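Local coordinates for H/ACA ribonucleoprotein complex non-core subunit NAF1 (PDB 2V3M) that helps assemble box H/ACA snoRNPs as an RNA-binding factor later replaced by GAR1, here represented by its Gar1-like domain, at residues A[95-98]-A[99-103]. Residues are numbered along the deposited sequence; the frame is centred on the assembly and turned at random.
Sequences KNLF and DELKV
Phe98 and Lys102 meet through both backbone and side chain, and their backbone bond, Lys102 N to Phe98 O at 2.8 Å, is one of four consecutive i to i+4 hydrogen bonds along helix 95-102. Asp99 N reaches Lys95 O at 3.0 Å and almost straight, 175° at the hydrogen. Between them, Leu101 N binds Leu97 O, while Glu100 N makes a longer bond of 3.2 Å to Asn96 O.

The apolar side chains follow the same spacing. Leu97 CG lies 4.2 Å from Leu101 CD1, the two leucines slanting past each other one turn apart. With CG anti to the backbone N (chi1 177°), the Phe98 ring is carried beside its own carbonyl carbon, within reach of Lys102, which bends at chi2 so that its CD comes within 4.3 Å of ring atom CE2, approaching obliquely. Near the same border of the ring, Asp99 OD1 sits 3.6 Å from Phe98 CD2, with carboxylate and ring planes 64° apart. The ring also touches Asn42, Ile44 and Leu90; with an alanine here, Ile44 and Leu90 would probably lose their aromatic partner, weakening the helix's hold on the sheet.

Among the charged groups, Lys95 and Asp99 run side by side, but Lys95 NZ stays 5.8 Å from Asp99 OD2, so any attraction is probably weak. Lys102 NZ forms a salt bridge to a bound sulfate and a weak hydrogen bond to Ala39 O.

Along the chain the helix comes between strands 85-89 and 108-112, and it packs on the antiparallel sheet of the Gar1-like domain through Phe98 and Leu101, both touching Ile44 of strand 43-48.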
# COMPACT_ATOMS: atom_id res chain seq x y z
N LYS A 95 -5.03 -10.87 13.08
CA LYS A 95 -6.25 -10.19 12.64
C LYS A 95 -6.83 -9.12 13.59
O LYS A 95 -7.24 -8.05 13.13
CB LYS A 95 -7.32 -11.21 12.34
CG LYS A 95 -8.05 -10.84 11.06
CD LYS A 95 -9.57 -11.13 11.19
CE LYS A 95 -9.95 -12.30 10.31
NZ LYS A 95 -11.41 -12.64 10.07
N ASN A 96 -6.89 -9.42 14.89
CA ASN A 96 -7.42 -8.45 15.83
C ASN A 96 -6.58 -7.15 15.85
O ASN A 96 -7.10 -6.02 16.04
CB ASN A 96 -7.56 -9.06 17.22
CG ASN A 96 -8.76 -10.00 17.32
OD1 ASN A 96 -9.12 -10.43 18.42
ND2 ASN A 96 -9.39 -10.30 16.18
N LEU A 97 -5.29 -7.32 15.61
CA LEU A 97 -4.37 -6.22 15.65
C LEU A 97 -4.51 -5.41 14.38
O LEU A 97 -4.51 -4.17 14.42
CB LEU A 97 -2.94 -6.76 15.86
CG LEU A 97 -1.92 -5.64 15.80
CD1 LEU A 97 -2.06 -4.74 16.99
CD2 LEU A 97 -0.47 -6.14 15.63
N PHE A 98 -4.63 -6.13 13.27
CA PHE A 98 -4.90 -5.55 11.96
C PHE A 98 -6.11 -4.62 11.96
O PHE A 98 -5.98 -3.50 11.54
CB PHE A 98 -5.06 -6.66 10.89
CG PHE A 98 -5.41 -6.12 9.50
CD1 PHE A 98 -4.42 -5.60 8.70
CD2 PHE A 98 -6.74 -6.08 9.06
CE1 PHE A 98 -4.72 -5.09 7.47
CE2 PHE A 98 -7.06 -5.55 7.81
CZ PHE A 98 -6.05 -5.07 7.02
N ASP A 99 -7.24 -5.10 12.44
CA ASP A 99 -8.46 -4.31 12.59
C ASP A 99 -8.32 -3.07 13.46
O ASP A 99 -8.91 -2.02 13.19
CB ASP A 99 -9.60 -5.21 13.10
CG ASP A 99 -10.02 -6.27 12.04
OD1 ASP A 99 -9.89 -5.99 10.79
OD2 ASP A 99 -10.45 -7.39 12.43
N GLU A 100 -7.49 -3.21 14.48
CA GLU A 100 -7.21 -2.09 15.35
C GLU A 100 -6.35 -1.05 14.65
O GLU A 100 -6.53 0.12 14.83
CB GLU A 100 -6.57 -2.55 16.63
CG GLU A 100 -6.55 -1.42 17.70
CD GLU A 100 -5.50 -1.66 18.89
OE1 GLU A 100 -5.00 -0.61 19.41
OE2 GLU A 100 -5.16 -2.86 19.26
N LEU A 101 -5.41 -1.48 13.84
CA LEU A 101 -4.58 -0.53 13.14
C LEU A 101 -5.30 0.08 11.98
O LEU A 101 -5.20 1.28 11.84
CB LEU A 101 -3.33 -1.22 12.68
CG LEU A 101 -2.44 -1.83 13.78
CD1 LEU A 101 -1.27 -2.58 13.07
CD2 LEU A 101 -1.81 -0.82 14.81
N LYS A 102 -6.01 -0.72 11.17
CA LYS A 102 -6.95 -0.28 10.14
C LYS A 102 -7.63 1.04 10.53
O LYS A 102 -7.70 2.01 9.78
CB LYS A 102 -8.01 -1.39 9.96
CG LYS A 102 -9.23 -1.11 8.95
CD LYS A 102 -8.87 -1.70 7.60
CE LYS A 102 -9.78 -1.38 6.41
NZ LYS A 102 -9.65 -2.48 5.34
N VAL A 103 -8.12 1.07 11.74
CA VAL A 103 -8.88 2.16 12.24
C VAL A 103 -8.01 3.35 12.76
O VAL A 103 -8.50 4.44 13.09
CB VAL A 103 -9.71 1.54 13.34
CG1 VAL A 103 -9.86 2.48 14.55
CG2 VAL A 103 -10.98 1.12 12.74